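Local coordinates for protein beta-1,3-1,4-glucanase (Caldicellulosiruptor sp. F32, PDB 5H4R) that probably hydrolyses mixed-linkage beta-1,3-1,4-glucans such as lichenan, as a glycoside hydrolase family 5 lichenase, at residues 136-141 and 179-184; 85-90 and 130-135; 325-330 and 357-362. The protein carries 1 engineered substitution. All coordinates share one frame; numbering follows the deposited sequence.

All three contacts belong to one TIM barrel. Interaction 1 joins the third and fourth strands, and interaction 3 joins the seventh and eighth. Their centres lie about 16 Å apart, but both reach the glucose of chain B. There they touch: His-141 CE1 is 3.4 Å from Glu-326 OE2. The same pocket holds Asn-187 and the engineered Gln-188. Interaction 2 sits on the outside of the barrel. It joins helix 83-91 to the turn that leads into strand 135-139, the strand used by interaction 1. Their centres are about 15 Å apart, and His-180 NE2 packs 3.5 Å from Tyr-135 CZ. Interactions 2 and 3 do not touch; their nearest atoms are about 7 Å apart.

Interaction 1 of 3, residues 136-141 and 179-184; sequences VIINIH and DHLIFE. With BGC (beta-D-glucopyranose), chain B.
Two first torsions bring Asn-139 and Glu-184 together. Asn-139 holds CG between its backbone N and carbonyl carbon (chi1 73°), while Glu-184 carries CG away from its own N (chi1 174°) and then runs extended. These settings run the two chains alongside each other, so that amide and carboxylate meet. The contact joins the third and fourth parallel strands of the TIM barrel. The backbones are joined by a parallel ladder: Val-136 N to His-180 O, Ile-182 N to Val-136 O (2.7 Å), Ile-138 N to Ile-182 O and Glu-184 N to Ile-138 O. On the face that carries Ile-138 and Phe-183, Ile-138 CG1 meets Phe-183 CD1 at 3.9 Å. Helix 156-173 covers this face. On the other face, Ile-137 and Ile-182 pack together, and Ile-137 CG2 touches the carboxylate of Glu-184. Asn-139 ND2 gives a nearly straight bond to Glu-184 OE2 (3.1 Å). It comes from above the carboxylate, whose plane is turned 74° from the amide. Arg-98 makes a salt bridge to the same OE2, and Val-101 N holds Asn-139 OD1. With both ends gripped, the amide is fixed in rotation. Its ND2 also bonds to His-141 ND1 (3.0 Å), in the plane of the imidazole. This second-shell bond orients the ring, whose NE2 hydrogen-bonds to O3 of the chain B glucose at 3.0 Å.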
# COMPACT_ATOMS: atom_id res chain seq x y z
N VAL A 136 -7.86 -6.44 5.78
CA VAL A 136 -6.43 -6.55 6.05
C VAL A 136 -5.72 -6.81 4.74
O VAL A 136 -6.14 -7.69 3.98
CB VAL A 136 -6.11 -7.68 7.04
CG1 VAL A 136 -4.61 -7.77 7.30
CG2 VAL A 136 -6.85 -7.47 8.35
N ILE A 137 -4.66 -6.05 4.47
CA ILE A 137 -3.79 -6.25 3.31
C ILE A 137 -2.40 -6.66 3.80
O ILE A 137 -1.81 -5.97 4.63
CB ILE A 137 -3.68 -4.97 2.45
CG1 ILE A 137 -5.05 -4.51 1.96
CG2 ILE A 137 -2.70 -5.21 1.32
CD1 ILE A 137 -5.06 -3.06 1.48
N ILE A 138 -1.88 -7.77 3.26
CA ILE A 138 -0.50 -8.18 3.52
C ILE A 138 0.22 -8.30 2.18
O ILE A 138 -0.41 -8.60 1.16
CB ILE A 138 -0.40 -9.50 4.32
CG1 ILE A 138 -1.11 -10.65 3.62
CG2 ILE A 138 -0.96 -9.32 5.72
CD1 ILE A 138 -0.95 -12.02 4.35
N ASN A 139 1.53 -8.05 2.17
CA ASN A 139 2.25 -7.97 0.90
C ASN A 139 3.66 -8.53 1.02
O ASN A 139 4.04 -9.12 2.05
CB ASN A 139 2.30 -6.51 0.41
CG ASN A 139 3.26 -5.63 1.20
OD1 ASN A 139 3.93 -6.06 2.14
ND2 ASN A 139 3.35 -4.37 0.79
N ILE A 140 4.42 -8.39 -0.07
CA ILE A 140 5.89 -8.39 -0.08
C ILE A 140 6.36 -6.94 -0.19
O ILE A 140 5.99 -6.25 -1.15
CB ILE A 140 6.42 -9.22 -1.27
CG1 ILE A 140 6.06 -10.71 -1.14
CG2 ILE A 140 7.95 -9.01 -1.47
CD1 ILE A 140 6.49 -11.57 -2.31
N HIS A 141 7.18 -6.45 0.76
CA HIS A 141 7.49 -5.03 0.81
C HIS A 141 8.93 -4.79 0.37
O HIS A 141 9.21 -4.80 -0.85
CB HIS A 141 7.13 -4.48 2.19
CG HIS A 141 6.81 -3.03 2.16
ND1 HIS A 141 5.58 -2.55 1.73
CD2 HIS A 141 7.56 -1.94 2.48
CE1 HIS A 141 5.59 -1.23 1.82
NE2 HIS A 141 6.77 -0.84 2.28
N ASP A 179 -12.76 -13.28 3.20
CA ASP A 179 -12.41 -12.31 2.16
C ASP A 179 -12.08 -10.93 2.71
O ASP A 179 -11.75 -10.03 1.91
CB ASP A 179 -13.54 -12.12 1.13
CG ASP A 179 -13.74 -13.31 0.20
OD1 ASP A 179 -12.90 -14.22 0.13
OD2 ASP A 179 -14.78 -13.29 -0.50
N HIS A 180 -12.18 -10.69 4.02
CA HIS A 180 -11.63 -9.43 4.52
C HIS A 180 -10.10 -9.38 4.41
O HIS A 180 -9.53 -8.29 4.42
CB HIS A 180 -12.07 -9.19 5.95
CG HIS A 180 -13.42 -8.58 6.07
ND1 HIS A 180 -14.57 -9.21 5.64
CD2 HIS A 180 -13.81 -7.38 6.57
CE1 HIS A 180 -15.61 -8.43 5.87
NE2 HIS A 180 -15.18 -7.31 6.43
N LEU A 181 -9.44 -10.53 4.29
CA LEU A 181 -8.00 -10.59 4.07
C LEU A 181 -7.68 -10.57 2.57
O LEU A 181 -8.20 -11.39 1.80
CB LEU A 181 -7.40 -11.84 4.71
CG LEU A 181 -5.90 -12.02 4.54
CD1 LEU A 181 -5.14 -10.89 5.19
CD2 LEU A 181 -5.45 -13.37 5.10
N ILE A 182 -6.83 -9.61 2.20
CA ILE A 182 -6.45 -9.30 0.82
C ILE A 182 -4.94 -9.52 0.70
O ILE A 182 -4.18 -9.10 1.58
CB ILE A 182 -6.81 -7.84 0.49
CG1 ILE A 182 -8.31 -7.62 0.68
CG2 ILE A 182 -6.34 -7.44 -0.91
CD1 ILE A 182 -8.68 -6.17 0.92
N PHE A 183 -4.50 -10.18 -0.39
CA PHE A 183 -3.08 -10.34 -0.66
C PHE A 183 -2.66 -9.35 -1.73
O PHE A 183 -3.32 -9.26 -2.78
CB PHE A 183 -2.73 -11.74 -1.16
CG PHE A 183 -3.08 -12.87 -0.23
CD1 PHE A 183 -3.25 -12.67 1.13
CD2 PHE A 183 -3.24 -14.15 -0.73
CE1 PHE A 183 -3.55 -13.75 1.97
CE2 PHE A 183 -3.53 -15.21 0.10
CZ PHE A 183 -3.69 -15.01 1.45
N GLU A 184 -1.54 -8.69 -1.51
CA GLU A 184 -0.96 -7.72 -2.44
C GLU A 184 0.39 -8.25 -2.92
O GLU A 184 1.29 -8.43 -2.10
CB GLU A 184 -0.79 -6.36 -1.74
CG GLU A 184 -0.05 -5.31 -2.57
CD GLU A 184 0.33 -4.09 -1.74
OE1 GLU A 184 -0.58 -3.48 -1.13
OE2 GLU A 184 1.55 -3.76 -1.63
C2 BGC B . 7.11 2.79 0.50
C3 BGC B . 7.14 2.96 2.01
C4 BGC B . 7.77 4.30 2.30
C5 BGC B . 6.72 5.33 1.89
C6 BGC B . 7.20 6.77 2.11
C1 BGC B . 6.87 4.10 -0.27
O2 BGC B . 6.16 1.78 0.14
O3 BGC B . 7.92 1.89 2.54
O4 BGC B . 8.01 4.39 3.70
O5 BGC B . 6.34 5.17 0.52
O6 BGC B . 8.48 7.03 1.53

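Interaction 2 of 3, residues 85-90 and 130-135; sequences MIDTVK and MKNKMY
Asn-132 is gripped by Asp-87 and Lys-90, one helical turn apart on helix 83-91. Its ND2 donates to Asp-87 OD1 at 2.8 Å. The bond is nearly straight and lies close to the amide plane, and the two side chains cross at about a right angle. Lys-90 NZ reaches the backbone O of Asn-132 at 2.6 Å. The lysine gets there with CG opposite its backbone N (chi1 176°) and bends at chi2 and chi4. Its chain runs antiparallel to that of Met-134, with Lys-90 CD 3.6 Å from Met-134 CG. Deeper in, Ile-86 CG2 meets Met-134 SD at 3.9 Å, and Met-134 CE lies 4.2 Å from Val-89 CG1. Two waters complete the polar contacts. One accepts from Lys-90 NZ and donates to Asn-132 OD1. The other donates to Asp-87 O and only weakly to Asn-132 OD1. In the next shell, Lys-83 forms a salt bridge with Asp-87 OD1, and Tyr-128 O also accepts from Asn-132 ND2. A leucine in place of Lys-90 would probably leave the Asn-132 carbonyl without its charged donor and the bridging water with one anchor fewer. Lys-133, with positive phi, is the C-prime residue of a Schellman motif: its N bonds to Met-130 O (2.9 Å), and Met-134 N to the carbonyl five residues earlier. The motif ends helix 116-131 on the outside of the barrel, just before strand 135-139.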
# COMPACT_ATOMS: atom_id res chain seq x y z
N MET A 85 -3.64 -1.42 20.26
CA MET A 85 -3.28 -0.48 19.21
C MET A 85 -4.20 -0.61 18.01
O MET A 85 -4.71 0.39 17.48
CB MET A 85 -1.83 -0.72 18.81
CG MET A 85 -1.29 0.24 17.79
SD MET A 85 0.38 -0.27 17.32
CE MET A 85 1.16 -0.36 18.87
N ILE A 86 -4.44 -1.84 17.55
CA ILE A 86 -5.33 -2.03 16.41
C ILE A 86 -6.76 -1.63 16.78
O ILE A 86 -7.48 -1.05 15.96
CB ILE A 86 -5.24 -3.47 15.91
CG1 ILE A 86 -3.77 -3.84 15.61
CG2 ILE A 86 -6.13 -3.68 14.69
CD1 ILE A 86 -3.06 -2.84 14.73
N ASP A 87 -7.19 -1.93 18.01
CA ASP A 87 -8.49 -1.46 18.50
C ASP A 87 -8.62 0.05 18.37
O ASP A 87 -9.68 0.57 18.01
CB ASP A 87 -8.69 -1.81 19.97
CG ASP A 87 -8.82 -3.30 20.25
OD1 ASP A 87 -8.98 -4.14 19.33
OD2 ASP A 87 -8.77 -3.62 21.46
N THR A 88 -7.55 0.77 18.72
CA THR A 88 -7.54 2.22 18.65
C THR A 88 -7.70 2.72 17.22
O THR A 88 -8.46 3.66 16.96
CB THR A 88 -6.24 2.74 19.28
OG1 THR A 88 -6.23 2.40 20.68
CG2 THR A 88 -6.12 4.25 19.15
N VAL A 89 -7.03 2.06 16.27
CA VAL A 89 -7.14 2.41 14.86
C VAL A 89 -8.57 2.17 14.36
O VAL A 89 -9.15 3.03 13.69
CB VAL A 89 -6.11 1.60 14.04
CG1 VAL A 89 -6.35 1.76 12.54
CG2 VAL A 89 -4.68 2.02 14.40
N LYS A 90 -9.16 1.02 14.71
CA LYS A 90 -10.55 0.78 14.35
C LYS A 90 -11.48 1.84 14.96
O LYS A 90 -12.37 2.36 14.28
CB LYS A 90 -10.98 -0.62 14.80
CG LYS A 90 -12.46 -0.94 14.57
CD LYS A 90 -12.73 -1.32 13.12
CE LYS A 90 -14.20 -1.70 12.88
NZ LYS A 90 -14.69 -2.77 13.76
N MET A 130 -8.46 -8.95 12.30
CA MET A 130 -9.64 -9.77 12.03
C MET A 130 -10.62 -9.72 13.19
O MET A 130 -11.84 -9.73 13.00
CB MET A 130 -9.24 -11.22 11.73
CG MET A 130 -8.33 -11.38 10.52
SD MET A 130 -9.16 -11.10 8.93
CE MET A 130 -10.29 -12.46 8.85
N LYS A 131 -10.11 -9.71 14.43
CA LYS A 131 -11.02 -9.64 15.57
C LYS A 131 -11.82 -8.35 15.57
O LYS A 131 -12.96 -8.32 16.08
CB LYS A 131 -10.23 -9.78 16.87
CG LYS A 131 -9.80 -11.20 17.13
CD LYS A 131 -8.96 -11.31 18.41
CE LYS A 131 -8.87 -12.76 18.93
NZ LYS A 131 -8.04 -13.64 18.07
N ASN A 132 -11.27 -7.30 14.98
CA ASN A 132 -11.94 -6.02 14.80
C ASN A 132 -12.75 -5.96 13.51
O ASN A 132 -13.27 -4.90 13.17
CB ASN A 132 -10.93 -4.89 14.83
CG ASN A 132 -10.56 -4.47 16.26
OD1 ASN A 132 -11.36 -3.87 16.98
ND2 ASN A 132 -9.35 -4.79 16.67
N LYS A 133 -12.90 -7.09 12.81
CA LYS A 133 -13.69 -7.17 11.58
C LYS A 133 -13.20 -6.18 10.51
O LYS A 133 -13.99 -5.68 9.71
CB LYS A 133 -15.18 -6.97 11.89
CG LYS A 133 -15.76 -8.06 12.82
CD LYS A 133 -17.26 -7.93 12.98
CE LYS A 133 -17.79 -8.90 14.02
NZ LYS A 133 -19.23 -8.68 14.32
N MET A 134 -11.89 -5.96 10.45
CA MET A 134 -11.28 -5.02 9.52
C MET A 134 -10.85 -5.75 8.27
O MET A 134 -10.60 -6.96 8.30
CB MET A 134 -10.07 -4.32 10.16
CG MET A 134 -10.45 -3.49 11.34
SD MET A 134 -9.00 -2.81 12.14
CE MET A 134 -8.69 -1.43 11.03
N TYR A 135 -10.81 -5.03 7.15
CA TYR A 135 -10.10 -5.52 5.99
C TYR A 135 -8.60 -5.46 6.28
O TYR A 135 -8.13 -4.57 6.99
CB TYR A 135 -10.47 -4.71 4.75
CG TYR A 135 -11.92 -4.90 4.37
CD1 TYR A 135 -12.91 -4.15 4.97
CD2 TYR A 135 -12.28 -5.81 3.41
CE1 TYR A 135 -14.24 -4.33 4.63
CE2 TYR A 135 -13.58 -6.02 3.08
CZ TYR A 135 -14.57 -5.27 3.67
OH TYR A 135 -15.87 -5.51 3.31
O HOH W 1 -12.09 -0.86 18.45
O HOH W 2 -14.19 -3.81 16.61

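Interaction 3 of 3, residues 325-330 and 357-362; sequences GEFGAR and CCWWDN. With BGC (beta-D-glucopyranose), chain B; BGC (beta-D-glucopyranose), chain C.
Two backbone hydrogen bonds cross the contact: Phe-327 N to Cys-358 O at 3.1 Å, and Trp-360 N to Phe-327 O at 2.9 Å. The aromatic contacts lie on the outer side of the sheet. Trp-359 turns its edge to the face of Phe-327 in a T-shaped pair, with ring centroids 5.4 Å apart and planes at 77°. Phe-327 CE1 also packs against Cys-357 CB, and Cys-357 SG makes a longer sulfur-aromatic contact over the Phe-327 ring. Gly-328 CA lies over the six-membered ring of Trp-359 in a CH-pi contact, 3.7 Å from its centroid. Helix 385-395 packs on both aromatic residues. These strands, 322-327 and 356-361, are the seventh and eighth of the TIM barrel. With helix 336-352 they form a beta-alpha-beta unit. The side-chain polar contacts lie at the sugar site. Glu-326 runs alongside Trp-360, its carboxylate 25° from the indole plane. Glu-326 OE2 accepts from O2 of the chain B glucose at 2.8 Å. Arg-98 makes a salt bridge to OE2, and Tyr-274 OH bonds to OE1, so both oxygens are held. C3 of that glucose lies over the same indole face as Glu-326 OE1. With chi1 at -179° the Trp-360 indole extends into the sugar site, where NE1 donates to O2 of the chain C glucose at 3.0 Å. Asn-362 ND2 adds weak bonds to that O2 and to O3.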
# COMPACT_ATOMS: atom_id res chain seq x y z
N GLY A 325 -3.02 2.14 -1.98
CA GLY A 325 -2.55 1.48 -0.79
C GLY A 325 -1.68 2.34 0.10
O GLY A 325 -1.46 1.97 1.26
N GLU A 326 -1.13 3.42 -0.44
CA GLU A 326 -0.33 4.37 0.35
C GLU A 326 -0.52 5.78 -0.19
O GLU A 326 -0.38 6.00 -1.40
CB GLU A 326 1.17 4.06 0.34
CG GLU A 326 1.60 2.77 0.97
CD GLU A 326 3.10 2.54 0.89
OE1 GLU A 326 3.86 3.54 0.73
OE2 GLU A 326 3.53 1.36 0.99
N PHE A 327 -0.82 6.70 0.72
CA PHE A 327 -0.66 8.12 0.51
C PHE A 327 -0.42 8.75 1.87
O PHE A 327 -0.54 8.11 2.92
CB PHE A 327 -1.90 8.77 -0.16
CG PHE A 327 -3.00 9.10 0.79
CD1 PHE A 327 -3.73 8.09 1.43
CD2 PHE A 327 -3.36 10.42 1.05
CE1 PHE A 327 -4.75 8.40 2.31
CE2 PHE A 327 -4.40 10.71 1.93
CZ PHE A 327 -5.08 9.69 2.55
N GLY A 328 -0.07 10.02 1.85
CA GLY A 328 0.09 10.78 3.07
C GLY A 328 0.80 12.07 2.76
O GLY A 328 1.22 12.32 1.64
N ALA A 329 0.89 12.93 3.79
CA ALA A 329 1.67 14.16 3.72
C ALA A 329 2.51 14.22 4.99
O ALA A 329 1.97 14.11 6.09
CB ALA A 329 0.78 15.38 3.59
N ARG A 330 3.82 14.34 4.81
CA ARG A 330 4.73 14.39 5.94
C ARG A 330 4.68 15.76 6.60
O ARG A 330 4.46 16.77 5.94
CB ARG A 330 6.15 14.06 5.49
CG ARG A 330 6.75 15.08 4.55
CD ARG A 330 8.02 14.56 3.85
NE ARG A 330 9.15 14.44 4.78
CZ ARG A 330 10.33 13.92 4.43
NH1 ARG A 330 10.52 13.45 3.20
NH2 ARG A 330 11.33 13.86 5.31
N CYS A 357 -8.53 4.73 -0.06
CA CYS A 357 -7.15 5.12 0.22
C CYS A 357 -6.68 4.61 1.59
O CYS A 357 -7.48 4.51 2.52
CB CYS A 357 -7.02 6.65 0.25
SG CYS A 357 -7.74 7.54 -1.13
N CYS A 358 -5.36 4.43 1.74
CA CYS A 358 -4.74 4.05 3.01
C CYS A 358 -3.58 4.98 3.35
O CYS A 358 -2.61 5.06 2.59
CB CYS A 358 -4.21 2.61 2.97
SG CYS A 358 -5.41 1.38 2.37
N TRP A 359 -3.68 5.66 4.50
CA TRP A 359 -2.61 6.54 4.96
C TRP A 359 -1.40 5.76 5.46
O TRP A 359 -1.53 4.74 6.16
CB TRP A 359 -3.14 7.44 6.08
CG TRP A 359 -2.14 8.47 6.59
CD1 TRP A 359 -1.09 8.24 7.45
CD2 TRP A 359 -2.10 9.86 6.28
NE1 TRP A 359 -0.40 9.40 7.68
CE2 TRP A 359 -0.99 10.41 6.96
CE3 TRP A 359 -2.89 10.70 5.47
CZ2 TRP A 359 -0.67 11.77 6.88
CZ3 TRP A 359 -2.56 12.06 5.39
CH2 TRP A 359 -1.46 12.58 6.10
N TRP A 360 -0.21 6.25 5.12
CA TRP A 360 1.06 5.66 5.55
C TRP A 360 1.40 6.21 6.94
O TRP A 360 1.86 7.34 7.06
CB TRP A 360 2.15 6.01 4.55
CG TRP A 360 3.47 5.44 4.90
CD1 TRP A 360 4.56 6.12 5.33
CD2 TRP A 360 3.83 4.07 4.87
NE1 TRP A 360 5.60 5.25 5.57
CE2 TRP A 360 5.17 3.98 5.30
CE3 TRP A 360 3.16 2.89 4.52
CZ2 TRP A 360 5.84 2.77 5.37
CZ3 TRP A 360 3.84 1.71 4.58
CH2 TRP A 360 5.17 1.65 5.01
N ASP A 361 1.19 5.41 8.00
CA ASP A 361 1.49 5.85 9.36
C ASP A 361 2.70 5.07 9.86
O ASP A 361 2.58 3.93 10.31
CB ASP A 361 0.29 5.66 10.30
CG ASP A 361 0.50 6.35 11.64
OD1 ASP A 361 1.67 6.54 12.03
OD2 ASP A 361 -0.51 6.65 12.32
N ASN A 362 3.86 5.72 9.81
CA ASN A 362 5.12 5.09 10.18
C ASN A 362 5.57 5.43 11.61
O ASN A 362 6.71 5.16 11.97
CB ASN A 362 6.22 5.44 9.17
CG ASN A 362 6.57 6.93 9.18
OD1 ASN A 362 5.88 7.73 9.80
ND2 ASN A 362 7.63 7.29 8.50
C2 BGC B . 7.11 2.79 0.50
C3 BGC B . 7.14 2.96 2.01
C4 BGC B . 7.77 4.30 2.30
C5 BGC B . 6.72 5.33 1.89
C6 BGC B . 7.20 6.77 2.11
C1 BGC B . 6.87 4.10 -0.27
O2 BGC B . 6.16 1.78 0.14
O3 BGC B . 7.92 1.89 2.54
O4 BGC B . 8.01 4.39 3.70
O5 BGC B . 6.34 5.17 0.52
O6 BGC B . 8.48 7.03 1.53
C2 BGC C . 9.24 5.35 5.49
C3 BGC C . 10.63 5.80 5.91
C4 BGC C . 11.61 4.66 5.71
C5 BGC C . 11.53 4.13 4.27
C6 BGC C . 12.40 2.91 4.05
C1 BGC C . 9.29 4.86 4.06
O2 BGC C . 8.33 6.45 5.62
O3 BGC C . 10.55 6.17 7.30
O4 BGC C . 12.93 5.20 5.88
O5 BGC C . 10.20 3.76 3.98
O6 BGC C . 12.47 2.63 2.63